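PDB 4Y9J: protein ACDH-11, isoform b from Caenorhabditis elegans, which is a tetrameric flavoprotein of the acyl-CoA dehydrogenase family that holds flavin-adenine dinucleotide and, in this crystal, the ligand UCC. Local coordinates for residues 247-252 / 303-308; 236-241 / 251-256; 186-191 / 309-314. All coordinates share one frame; numbering follows the deposited sequence. Where two conformers were deposited one is given.

Contact 1 (247-252 / 303-308). With UCC (S-{(3S,5R,9R)-1-[(2R,3S,4R,5R)-5-(6-amino-9H-purin-9-yl)-4-hydroxy-3-(phosphonooxy)tetrahydrofuran-2-yl]-3,5,9-trihydroxy-8,8-dimethyl-3,5-dioxido-10,14-dioxo-2,4,6-trioxa-11,15-diaza-3lambda~5~,5lambda~5~-diphosphaheptadecan-17-yl} undecanethioate), chain F.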
loop_
_atom_site.group_PDB
_atom_site.type_symbol
_atom_site.label_atom_id
_atom_site.label_comp_id
_atom_site.label_asym_id
_atom_site.label_seq_id
_atom_site.Cartn_x
_atom_site.Cartn_y
_atom_site.Cartn_z
ATOM N N GLU B 247 -39.862 10.732 19.403
ATOM C CA GLU B 247 -39.470 9.493 18.728
ATOM C C GLU B 247 -40.273 9.270 17.467
ATOM O O GLU B 247 -41.313 9.854 17.294
ATOM C CB GLU B 247 -39.699 8.296 19.624
ATOM C CG GLU B 247 -38.790 8.288 20.837
ATOM C CD GLU B 247 -38.754 6.926 21.503
ATOM O OE1 GLU B 247 -39.833 6.481 21.967
ATOM O OE2 GLU B 247 -37.640 6.339 21.532
ATOM N N GLY B 248 -39.808 8.367 16.623
ATOM C CA GLY B 248 -40.556 7.880 15.478
ATOM C C GLY B 248 -40.508 8.799 14.271
ATOM O O GLY B 248 -39.822 9.807 14.276
ATOM N N SER B 249 -41.251 8.437 13.229
ATOM C CA SER B 249 -41.235 9.178 11.956
ATOM C C SER B 249 -41.640 10.610 12.171
ATOM O O SER B 249 -41.090 11.516 11.585
ATOM C CB SER B 249 -42.187 8.559 10.927
ATOM O OG SER B 249 -41.978 9.116 9.656
ATOM N N ARG B 250 -42.631 10.791 13.014
ATOM C CA ARG B 250 -43.184 12.120 13.268
ATOM C C ARG B 250 -42.217 13.103 13.942
ATOM O O ARG B 250 -42.444 14.323 13.919
ATOM C CB ARG B 250 -44.444 11.965 14.137
ATOM C CG ARG B 250 -45.426 13.104 14.012
ATOM C CD ARG B 250 -45.955 13.306 12.575
ATOM N NE ARG B 250 -47.040 14.318 12.427
ATOM C CZ ARG B 250 -46.893 15.605 12.039
ATOM N NH1 ARG B 250 -45.702 16.127 11.762
ATOM N NH2 ARG B 250 -47.958 16.395 11.936
ATOM N N GLY B 251 -41.148 12.596 14.563
ATOM C CA GLY B 251 -40.106 13.512 15.093
ATOM C C GLY B 251 -39.040 13.990 14.115
ATOM O O GLY B 251 -38.192 14.795 14.479
ATOM N N LEU B 252 -39.045 13.481 12.887
ATOM C CA LEU B 252 -38.034 13.832 11.911
ATOM C C LEU B 252 -38.418 15.001 11.031
ATOM O O LEU B 252 -39.564 15.089 10.571
ATOM C CB LEU B 252 -37.715 12.601 11.076
ATOM C CG LEU B 252 -37.073 11.461 11.851
ATOM C CD1 LEU B 252 -37.005 10.249 10.942
ATOM C CD2 LEU B 252 -35.651 11.828 12.316
ATOM N N ARG B 303 -42.398 16.251 9.124
ATOM C CA ARG B 303 -42.636 15.570 7.833
ATOM C C ARG B 303 -41.377 15.436 6.970
ATOM O O ARG B 303 -41.411 15.632 5.752
ATOM C CB ARG B 303 -43.696 16.305 7.025
ATOM C CG ARG B 303 -44.937 16.751 7.833
ATOM C CD ARG B 303 -46.029 15.748 7.695
ATOM N NE ARG B 303 -46.337 15.586 6.280
ATOM C CZ ARG B 303 -46.709 14.437 5.724
ATOM N NH1 ARG B 303 -46.842 13.331 6.450
ATOM N NH2 ARG B 303 -46.922 14.380 4.423
ATOM N N GLY B 304 -40.265 15.101 7.613
ATOM C CA GLY B 304 -38.997 14.951 6.918
ATOM C C GLY B 304 -39.006 13.794 5.986
ATOM O O GLY B 304 -38.449 13.899 4.877
ATOM N N VAL B 305 -39.574 12.671 6.421
ATOM C CA VAL B 305 -39.556 11.510 5.560
ATOM C C VAL B 305 -40.375 11.834 4.292
ATOM O O VAL B 305 -39.921 11.598 3.155
ATOM C CB VAL B 305 -39.998 10.233 6.262
ATOM C CG1 VAL B 305 -39.939 9.037 5.293
ATOM C CG2 VAL B 305 -39.024 9.878 7.398
ATOM N N ALA B 306 -41.561 12.372 4.485
ATOM C CA ALA B 306 -42.368 12.749 3.325
ATOM C C ALA B 306 -41.623 13.771 2.434
ATOM O O ALA B 306 -41.571 13.598 1.237
ATOM C CB ALA B 306 -43.744 13.266 3.738
ATOM N N GLY B 307 -41.027 14.797 3.023
ATOM C CA GLY B 307 -40.190 15.739 2.292
ATOM C C GLY B 307 -39.073 15.124 1.467
ATOM O O GLY B 307 -38.809 15.585 0.354
ATOM N N ILE B 308 -38.375 14.130 2.023
ATOM C CA ILE B 308 -37.254 13.510 1.317
ATOM C C ILE B 308 -37.703 12.500 0.276
ATOM O O ILE B 308 -36.859 11.910 -0.411
ATOM C CB ILE B 308 -36.224 12.957 2.353
ATOM C CG1 ILE B 308 -34.761 12.965 1.858
ATOM C CG2 ILE B 308 -36.490 11.541 2.817
ATOM C CD1 ILE B 308 -34.395 14.234 1.121
HETATM O OA1 UCC F . -28.535 4.610 0.146
HETATM C CA1 UCC F . -28.422 5.887 -0.010
HETATM C CA2 UCC F . -27.477 6.658 -0.940
HETATM C CA3 UCC F . -26.800 5.944 -2.068
HETATM C CA4 UCC F . -26.779 6.807 -3.375
HETATM C CA5 UCC F . -27.693 6.162 -4.426
HETATM C CA6 UCC F . -27.068 6.182 -5.777
HETATM C CA7 UCC F . -27.969 5.545 -6.824
HETATM C CA8 UCC F . -27.158 5.901 -8.005
HETATM C CA9 UCC F . -26.870 4.930 -9.017
HETATM C C10 UCC F . -25.454 4.579 -9.124
HETATM C C11 UCC F . -25.483 3.099 -8.772
HETATM S S UCC F . -29.280 7.048 0.834
HETATM C CP1 UCC F . -30.386 6.209 2.031
HETATM C CP2 UCC F . -31.424 5.316 1.424
HETATM N NP1 UCC F . -32.453 4.901 2.400
HETATM C CP3 UCC F . -33.572 4.358 1.916
HETATM O OP1 UCC F . -33.749 4.070 0.732
HETATM C CP4 UCC F . -34.708 4.154 2.898
HETATM C CP5 UCC F . -35.199 2.702 2.808
HETATM N NP2 UCC F . -36.393 2.698 3.644
HETATM C CP6 UCC F . -37.602 3.077 3.234
HETATM O OP2 UCC F . -37.862 3.365 2.074
HETATM C CP8 UCC F . -38.680 3.004 4.297
HETATM O OP3 UCC F . -39.867 2.383 3.716
HETATM C CPB UCC F . -39.220 4.321 4.800
HETATM C CP7 UCC F . -39.527 5.439 3.793
HETATM C CP9 UCC F . -37.870 5.017 5.273
HETATM C CPA UCC F . -39.823 4.262 6.221
HETATM O O7 UCC F . -40.248 5.588 6.624
HETATM P P2 UCC F . -41.359 5.762 7.791
HETATM O O21 UCC F . -41.588 7.238 8.075
HETATM O O22 UCC F . -41.018 4.719 8.864
HETATM O O6 UCC F . -42.642 5.117 7.027
HETATM P P1 UCC F . -44.017 5.812 6.622
HETATM O O11 UCC F . -44.785 6.350 7.820
HETATM O O12 UCC F . -44.654 4.777 5.744
HETATM O "O5'" UCC F . -43.438 7.067 5.686
HETATM C "C5'" UCC F . -43.698 8.438 6.071
HETATM C "C4'" UCC F . -44.336 9.241 4.921
HETATM C "C3'" UCC F . -45.675 8.642 4.498
HETATM O "O3'" UCC F . -46.435 9.739 4.058
HETATM P P3 UCC F . -47.753 10.203 4.793
HETATM O O33 UCC F . -48.120 11.452 4.023
HETATM O O32 UCC F . -47.294 10.608 6.174
HETATM O O31 UCC F . -48.699 8.981 4.677
HETATM C "C2'" UCC F . -45.376 7.737 3.311
HETATM O "O2'" UCC F . -46.407 7.661 2.328
HETATM O "O4'" UCC F . -43.485 9.184 3.756
HETATM C "C1'" UCC F . -44.211 8.539 2.717
HETATM N N9 UCC F . -43.295 7.784 1.849
HETATM C C4 UCC F . -43.269 7.961 0.532
HETATM N N3 UCC F . -43.884 8.790 -0.344
HETATM C C8 UCC F . -42.445 6.801 2.228
HETATM N N7 UCC F . -41.802 6.346 1.137
HETATM C C5 UCC F . -42.254 7.023 0.057
HETATM C C6 UCC F . -41.948 7.067 -1.398
HETATM N N6 UCC F . -41.013 6.222 -1.902
HETATM N N1 UCC F . -42.684 7.915 -2.186
HETATM C C2 UCC F . -43.614 8.739 -1.661
HETATM O O HOH W 1 -41.198 12.101 8.935
#

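Contact 2 (236-241 / 251-256)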
loop_
_atom_site.group_PDB
_atom_site.type_symbol
_atom_site.label_atom_id
_atom_site.label_comp_id
_atom_site.label_asym_id
_atom_site.label_seq_id
_atom_site.Cartn_x
_atom_site.Cartn_y
_atom_site.Cartn_z
ATOM N N ALA B 236 -33.153 15.076 10.822
ATOM C CA ALA B 236 -32.832 15.209 12.228
ATOM C C ALA B 236 -34.074 15.471 13.053
ATOM O O ALA B 236 -35.106 15.849 12.509
ATOM C CB ALA B 236 -31.850 16.363 12.422
ATOM N N ARG B 237 -33.953 15.297 14.367
ATOM C CA ARG B 237 -35.011 15.557 15.319
ATOM C C ARG B 237 -34.846 16.873 16.006
ATOM O O ARG B 237 -33.845 17.117 16.679
ATOM C CB ARG B 237 -35.008 14.487 16.387
ATOM C CG ARG B 237 -35.191 13.086 15.839
ATOM C CD ARG B 237 -35.357 12.035 16.938
ATOM N NE ARG B 237 -35.271 10.746 16.297
ATOM C CZ ARG B 237 -36.267 10.118 15.682
ATOM N NH1 ARG B 237 -37.528 10.621 15.710
ATOM N NH2 ARG B 237 -35.999 8.977 15.049
ATOM N N ILE B 238 -35.871 17.716 15.871
ATOM C CA ILE B 238 -35.799 19.046 16.371
ATOM C C ILE B 238 -36.014 18.937 17.863
ATOM O O ILE B 238 -36.852 18.143 18.312
ATOM C CB ILE B 238 -36.842 19.965 15.690
ATOM C CG1 ILE B 238 -36.351 20.228 14.247
ATOM C CG2 ILE B 238 -37.016 21.225 16.517
ATOM C CD1 ILE B 238 -37.108 21.323 13.530
ATOM N N VAL B 239 -35.192 19.651 18.610
ATOM C CA VAL B 239 -35.261 19.680 20.068
ATOM C C VAL B 239 -36.132 20.873 20.493
ATOM O O VAL B 239 -35.874 21.990 20.084
ATOM C CB VAL B 239 -33.846 19.888 20.671
ATOM C CG1 VAL B 239 -33.917 19.923 22.193
ATOM C CG2 VAL B 239 -32.876 18.813 20.188
ATOM N N ASP B 240 -37.152 20.626 21.315
ATOM C CA ASP B 240 -38.029 21.702 21.745
ATOM C C ASP B 240 -37.397 22.534 22.891
ATOM O O ASP B 240 -36.303 22.232 23.358
ATOM C CB ASP B 240 -39.405 21.144 22.115
ATOM C CG ASP B 240 -39.370 20.252 23.312
ATOM O OD1 ASP B 240 -38.560 20.462 24.220
ATOM O OD2 ASP B 240 -40.161 19.319 23.346
ATOM N N SER B 241 -38.082 23.586 23.332
ATOM C CA SER B 241 -37.561 24.473 24.382
ATOM C C SER B 241 -37.446 23.791 25.772
ATOM O O SER B 241 -36.934 24.379 26.704
ATOM C CB SER B 241 -38.466 25.696 24.487
ATOM O OG SER B 241 -39.759 25.255 24.871
ATOM N N GLY B 251 -41.148 12.596 14.563
ATOM C CA GLY B 251 -40.106 13.512 15.093
ATOM C C GLY B 251 -39.040 13.990 14.115
ATOM O O GLY B 251 -38.192 14.795 14.479
ATOM N N LEU B 252 -39.045 13.481 12.887
ATOM C CA LEU B 252 -38.034 13.832 11.911
ATOM C C LEU B 252 -38.418 15.001 11.031
ATOM O O LEU B 252 -39.564 15.089 10.571
ATOM C CB LEU B 252 -37.715 12.601 11.076
ATOM C CG LEU B 252 -37.073 11.461 11.851
ATOM C CD1 LEU B 252 -37.005 10.249 10.942
ATOM C CD2 LEU B 252 -35.651 11.828 12.316
ATOM N N SER B 253 -37.478 15.933 10.861
ATOM C CA SER B 253 -37.588 17.012 9.911
ATOM C C SER B 253 -36.423 16.976 8.917
ATOM O O SER B 253 -35.361 16.368 9.170
ATOM C CB SER B 253 -37.658 18.335 10.665
ATOM O OG SER B 253 -38.747 18.384 11.631
ATOM N N LEU B 254 -36.624 17.628 7.780
ATOM C CA LEU B 254 -35.631 17.665 6.707
ATOM C C LEU B 254 -34.805 18.940 6.773
ATOM O O LEU B 254 -35.336 19.987 7.085
ATOM C CB LEU B 254 -36.351 17.612 5.352
ATOM C CG LEU B 254 -35.469 17.561 4.106
ATOM C CD1 LEU B 254 -34.607 16.317 4.072
ATOM C CD2 LEU B 254 -36.341 17.649 2.869
ATOM N N PHE B 255 -33.523 18.820 6.425
ATOM C CA PHE B 255 -32.553 19.906 6.478
ATOM C C PHE B 255 -31.680 19.918 5.268
ATOM O O PHE B 255 -31.332 18.868 4.701
ATOM C CB PHE B 255 -31.632 19.822 7.727
ATOM C CG PHE B 255 -32.359 19.964 9.018
ATOM C CD1 PHE B 255 -33.001 18.878 9.572
ATOM C CD2 PHE B 255 -32.438 21.173 9.651
ATOM C CE1 PHE B 255 -33.714 19.000 10.750
ATOM C CE2 PHE B 255 -33.147 21.313 10.862
ATOM C CZ PHE B 255 -33.782 20.208 11.403
ATOM N N LEU B 256 -31.268 21.108 4.932
ATOM C CA LEU B 256 -30.345 21.361 3.838
ATOM C C LEU B 256 -29.146 22.057 4.423
ATOM O O LEU B 256 -29.340 23.036 5.161
ATOM C CB LEU B 256 -30.960 22.287 2.757
ATOM C CG LEU B 256 -30.049 22.659 1.573
ATOM C CD1 LEU B 256 -29.709 21.483 0.684
ATOM C CD2 LEU B 256 -30.698 23.798 0.746
HETATM O O HOH W 2 -38.223 17.303 13.983
HETATM O O HOH W 3 -38.237 15.674 17.432
#

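Contact 3 (186-191 / 309-314). With FAD (flavin-adenine dinucleotide), chain E.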
loop_
_atom_site.group_PDB
_atom_site.type_symbol
_atom_site.label_atom_id
_atom_site.label_comp_id
_atom_site.label_asym_id
_atom_site.label_seq_id
_atom_site.Cartn_x
_atom_site.Cartn_y
_atom_site.Cartn_z
ATOM N N SER B 186 -24.788 17.132 -4.679
ATOM C CA SER B 186 -25.378 16.950 -3.370
ATOM C C SER B 186 -25.142 15.561 -2.838
ATOM O O SER B 186 -25.072 14.603 -3.609
ATOM C CB SER B 186 -26.872 17.208 -3.386
ATOM O OG SER B 186 -27.507 17.093 -2.099
ATOM N N GLY B 187 -25.150 15.459 -1.513
ATOM C CA GLY B 187 -25.297 14.163 -0.834
ATOM C C GLY B 187 -26.633 14.036 -0.136
ATOM O O GLY B 187 -27.477 14.926 -0.247
ATOM N N GLN B 188 -26.845 12.894 0.506
ATOM C CA GLN B 188 -28.129 12.505 1.084
ATOM C C GLN B 188 -27.692 11.702 2.316
ATOM O O GLN B 188 -27.135 10.615 2.167
ATOM C CB GLN B 188 -28.878 11.609 0.061
ATOM C CG GLN B 188 -30.163 10.844 0.554
ATOM C CD GLN B 188 -30.662 9.775 -0.433
ATOM O OE1 GLN B 188 -30.015 9.475 -1.437
ATOM N NE2 GLN B 188 -31.797 9.125 -0.096
ATOM N N TRP B 189 -27.952 12.224 3.516
ATOM C CA TRP B 189 -27.439 11.586 4.769
ATOM C C TRP B 189 -28.587 11.109 5.679
ATOM O O TRP B 189 -29.019 11.786 6.606
ATOM C CB TRP B 189 -26.537 12.523 5.564
ATOM C CG TRP B 189 -25.364 13.118 4.824
ATOM C CD1 TRP B 189 -24.811 12.716 3.650
ATOM C CD2 TRP B 189 -24.603 14.249 5.249
ATOM N NE1 TRP B 189 -23.753 13.542 3.308
ATOM C CE2 TRP B 189 -23.618 14.496 4.260
ATOM C CE3 TRP B 189 -24.672 15.087 6.354
ATOM C CZ2 TRP B 189 -22.713 15.497 4.366
ATOM C CZ3 TRP B 189 -23.789 16.103 6.452
ATOM C CH2 TRP B 189 -22.819 16.307 5.457
ATOM N N MET B 190 -29.054 9.909 5.414
ATOM C CA MET B 190 -30.132 9.285 6.132
ATOM C C MET B 190 -29.746 8.200 7.112
ATOM O O MET B 190 -30.259 8.145 8.287
ATOM C CB MET B 190 -31.137 8.683 5.140
ATOM C CG MET B 190 -31.974 9.754 4.493
ATOM S SD MET B 190 -33.092 9.162 3.177
ATOM C CE MET B 190 -34.178 8.055 4.097
ATOM N N THR B 191 -28.885 7.324 6.634
ATOM C CA THR B 191 -28.537 6.096 7.303
ATOM C C THR B 191 -27.727 6.342 8.546
ATOM O O THR B 191 -26.734 7.085 8.519
ATOM C CB THR B 191 -27.866 5.118 6.390
ATOM O OG1 THR B 191 -28.696 4.824 5.277
ATOM C CG2 THR B 191 -27.493 3.837 7.149
ATOM N N SER B 309 -39.007 12.229 0.188
ATOM C CA SER B 309 -39.497 11.189 -0.741
ATOM C C SER B 309 -39.112 11.375 -2.228
ATOM O O SER B 309 -38.840 10.383 -2.905
ATOM C CB SER B 309 -41.007 10.925 -0.565
ATOM O OG SER B 309 -41.832 12.002 -0.831
ATOM N N ASN B 310 -38.978 12.620 -2.730
ATOM C CA ASN B 310 -38.597 12.810 -4.145
ATOM C C ASN B 310 -37.158 12.432 -4.421
ATOM O O ASN B 310 -36.818 11.870 -5.451
ATOM C CB ASN B 310 -38.911 14.220 -4.595
ATOM C CG ASN B 310 -40.370 14.490 -4.726
ATOM O OD1 ASN B 310 -40.915 15.579 -4.352
ATOM N ND2 ASN B 310 -41.024 13.578 -5.368
ATOM N N MET B 311 -36.302 12.606 -3.439
ATOM C CA MET B 311 -34.970 12.149 -3.534
ATOM C C MET B 311 -34.925 10.651 -3.579
ATOM O O MET B 311 -34.140 10.079 -4.357
ATOM C CB MET B 311 -34.129 12.709 -2.380
ATOM C CG MET B 311 -32.820 12.076 -2.115
ATOM S SD MET B 311 -31.396 12.681 -3.103
ATOM C CE MET B 311 -30.982 14.103 -2.039
ATOM N N LEU B 312 -35.612 9.995 -2.656
ATOM C CA LEU B 312 -35.679 8.504 -2.708
ATOM C C LEU B 312 -36.171 8.033 -4.102
ATOM O O LEU B 312 -35.524 7.201 -4.747
ATOM C CB LEU B 312 -36.593 7.905 -1.611
ATOM C CG LEU B 312 -36.251 8.154 -0.112
ATOM C CD1 LEU B 312 -37.394 7.600 0.787
ATOM C CD2 LEU B 312 -34.878 7.545 0.209
ATOM N N ASN B 313 -37.270 8.567 -4.604
ATOM C CA ASN B 313 -37.739 8.103 -5.869
ATOM C C ASN B 313 -36.853 8.380 -7.046
ATOM O O ASN B 313 -36.759 7.512 -7.889
ATOM C CB ASN B 313 -39.110 8.660 -6.099
ATOM C CG ASN B 313 -40.140 7.997 -5.146
ATOM O OD1 ASN B 313 -39.961 6.810 -4.706
ATOM N ND2 ASN B 313 -41.203 8.746 -4.787
ATOM N N ILE B 314 -36.217 9.586 -7.135
ATOM C CA ILE B 314 -35.327 9.874 -8.272
ATOM C C ILE B 314 -34.119 9.045 -8.205
ATOM O O ILE B 314 -33.679 8.561 -9.249
ATOM C CB ILE B 314 -34.929 11.406 -8.344
ATOM C CG1 ILE B 314 -36.107 12.232 -8.780
ATOM C CG2 ILE B 314 -33.742 11.664 -9.293
ATOM C CD1 ILE B 314 -36.515 12.052 -10.232
HETATM P PA FAD E . -30.777 -3.079 7.614
HETATM O O1A FAD E . -32.154 -2.432 7.478
HETATM O O2A FAD E . -30.184 -3.209 9.028
HETATM O O5B FAD E . -30.845 -4.618 7.129
HETATM C C5B FAD E . -31.299 -4.904 5.810
HETATM C C4B FAD E . -31.964 -6.251 5.851
HETATM O O4B FAD E . -33.053 -6.111 6.789
HETATM C C3B FAD E . -32.503 -6.704 4.532
HETATM O O3B FAD E . -32.742 -8.161 4.500
HETATM C C2B FAD E . -33.889 -6.093 4.620
HETATM O O2B FAD E . -34.805 -6.716 3.705
HETATM C C1B FAD E . -34.249 -6.393 6.095
HETATM N N9A FAD E . -35.387 -5.577 6.560
HETATM C C8A FAD E . -35.354 -4.262 6.941
HETATM N N7A FAD E . -36.617 -3.839 7.242
HETATM C C5A FAD E . -37.460 -4.909 7.101
HETATM C C6A FAD E . -38.896 -5.145 7.270
HETATM N N6A FAD E . -39.706 -4.138 7.702
HETATM N N1A FAD E . -39.351 -6.393 6.995
HETATM C C2A FAD E . -38.550 -7.370 6.553
HETATM N N3A FAD E . -37.235 -7.234 6.383
HETATM C C4A FAD E . -36.652 -6.040 6.643
HETATM N N1 FAD E . -27.130 5.811 3.138
HETATM C C2 FAD E . -27.206 7.176 3.157
HETATM O O2 FAD E . -28.157 7.689 3.802
HETATM N N3 FAD E . -26.441 7.958 2.473
HETATM C C4 FAD E . -25.432 7.579 1.724
HETATM O O4 FAD E . -24.734 8.369 1.128
HETATM C C4X FAD E . -25.248 6.084 1.655
HETATM N N5 FAD E . -24.109 5.608 0.982
HETATM C C5X FAD E . -24.031 4.188 1.009
HETATM C C6 FAD E . -22.926 3.659 0.279
HETATM C C7 FAD E . -22.782 2.232 0.222
HETATM C C7M FAD E . -21.629 1.741 -0.593
HETATM C C8 FAD E . -23.706 1.407 0.973
HETATM C C8M FAD E . -23.539 -0.121 0.945
HETATM C C9 FAD E . -24.784 1.915 1.690
HETATM C C9A FAD E . -24.957 3.337 1.751
HETATM N N10 FAD E . -25.986 3.857 2.486
HETATM C C10 FAD E . -26.117 5.267 2.469
HETATM C "C1'" FAD E . -26.828 3.044 3.288
HETATM C "C2'" FAD E . -27.966 2.238 2.650
HETATM O "O2'" FAD E . -29.079 3.041 2.313
HETATM C "C3'" FAD E . -28.392 1.156 3.639
HETATM O "O3'" FAD E . -27.282 0.299 3.735
HETATM C "C4'" FAD E . -29.641 0.436 3.167
HETATM O "O4'" FAD E . -30.761 1.320 3.086
HETATM C "C5'" FAD E . -29.955 -0.763 4.069
HETATM O "O5'" FAD E . -30.152 -0.300 5.468
HETATM P P FAD E . -29.148 -0.943 6.626
HETATM O O1P FAD E . -27.768 -0.876 6.104
HETATM O O2P FAD E . -29.524 -0.302 7.938
HETATM O O3P FAD E . -29.646 -2.501 6.656
#

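Contact 1 (247-252 / 303-308)
Arg-250 and Arg-303 meet with their guanidinium planes nearly perpendicular, 84° apart. CD of Arg-303 lies over one face of the Arg-250 guanidinium, 4.1 Å from NH1 of Arg-250, so the aliphatic shaft of one arginine meets the charged end of the other. Arg-250 sets off away from 303-308 and a bend at its second torsion (chi2 60°) brings the tip back; there NH1 also bonds weakly to the carbonyl of Gln-301. Arg-303 turns its own edge to the 3'-phosphate of UCC, whose phosphorus lies in the guanidinium plane. NH1 of Arg-303 donates to O32 of UCC at 2.8 Å, NH2 of Arg-303 reaches O33 of UCC at 3.2 Å, and CB of Ala-306 lies over one face, toward its rim. On the diphosphate side, OG of Ser-249 donates to O21 of UCC at a very short 2.5 Å, a value doubtful in detail, with CG2 of Val-305 beside that hydroxyl, 3.8 Å from OG. The same methyl, CG2 of Val-305, receives CD1 of Leu-252 at 4.1 Å. The backbones are joined as well: N of Gly-304 donates to O of Leu-252 at 3.0 Å, and a water accepts from N of Val-305 while donating to O of Ser-249. Leu-252 thus takes one amide of the helix start directly, Ser-249 the next through water. Ser-249 and Arg-303, one from each segment, hold different phosphates of UCC, so the ligand bridges the segments; the charge of Arg-303 would probably favour the phosphate dianion.

Contact 2 (236-241 / 251-256)
Arg-237 runs past Gly-251 and lays its guanidinium against Leu-252. At its root, CB of Arg-237 is 3.7 Å from O of Gly-251, and the same oxygen receives a CA-H...O contact from CA of Arg-237 at 3.4 Å. CG of Arg-237 meets CD2 of Leu-252 at 3.8 Å. From CG to NE the chain is extended (chi3 -170°), which carries the flat end alongside the leucine, where CD2 of Leu-252 sits over the centre of one guanidinium face. NE of Arg-237 lies 4.1 Å from CD2 of Leu-252, and CZ of Arg-237 packs on the same methyl. NH1 of Arg-237 passes 3.9 Å from CA of Gly-251 and bonds to the carbonyls of Gly-248 and Leu-246, while NH2 bonds to those of Ala-200 and Cys-203. Four carbonyl bonds therefore hold the buried group and fix its rotation.

The strands themselves are tied at Ala-236 and Ser-253, an antiparallel hydrogen-bonded pair; N of Ser-253 donates to O of Ala-236 at 2.9 Å, almost straight (178°), and N of Ala-236 donates back to O of Ser-253. From Ile-238 on, water takes over; the short strand axes make 112°. One molecule accepts from N of Ile-238, donates to O of Gly-251 and bonds to OG of Ser-253, a hydroxyl also bonded to N of Gly-302. A second water donates to the carbonyls of Ile-238 and Gly-251. On the face of Ala-236, CB of that residue is 3.6 Å from CE1 of Phe-255, and CG1 of Ile-238 meets the ring edge, 3.8 Å from CZ of Phe-255.

Strand 231-238 is flanked by strand 206-209 as well, and Phe-255 packs edge-to-face on Tyr-215 of strand 214-225. Strand 285-298 pairs with 252-258, placing this contact inside the beta domain of the family.

Contact 3 (186-191 / 309-314)
Gln-188 and Met-311 are brought side by side by contrasting torsions. Gln-188 stands straight out from its strand (chi2 -168°), whereas Met-311 folds back at chi2 and chi3, both 85°, and the two chains slide past each other in opposite directions. CG of Met-311 lies 3.6 Å from CD of Gln-188, and CE of Met-311 reaches back to CB of Gln-188 at 3.9 Å. Leu-312 comes across the end of the glutamine at about a right angle, CD2 of Leu-312 standing 3.5 Å from NE2 of Gln-188. That amide nitrogen donates to OE1 of Glu-446, which fixes the far end of the side chain. Met-190, deposited in two conformers, puts SD near the same leucine methyl in the one described here; a weak bond to it from NE2 of Gln-188 is doubtful for that reason.

While the Gln-188 side chain packs on the helix, segment 186-191 binds the flavin, mostly through its backbone. O of Gln-188 accepts from N3 of FAD at 2.8 Å. O2 of FAD is gripped by two amides, N of Met-190 and N of Thr-191, each 2.9 Å away, and OG1 of Thr-191 donates to N1 of FAD at 2.8 Å. Donors gathered at N1 and O2 would probably draw electron density toward that end of the ring.

The axis of strand 186-189 and that of segment 309-314, part of helix 304-338, approach to 10.9 Å, at 108°. The strand runs parallel to strand 231-238, bonding to it through Gly-187 and Trp-189. Met-311 also packs on Leu-233 of that strand and on Thr-155 of helix 143-158, so the contact lies where the beta sheet meets two helices.

Contacts 1 and 3 both use helix 304-338, the first at its start and the other directly after it, with centres about 13 Å apart. Contact 2 shares Gly-251 and Leu-252 with contact 1, their centres about 8 Å apart, and reaches the same sheet as contact 3 through the neighbouring strands 231-238 and 186-189, about 17 Å between centres. Along the chain, contacts 1 and 2 are both nested inside the long loop closed by contact 3. The middle-domain region is joined to the first turns of helix 304-338 at two places, by the loop 247-252 in contact 1 and by strand 186-189 and the residues after it in contact 3, with UCC along both and FAD at contact 3.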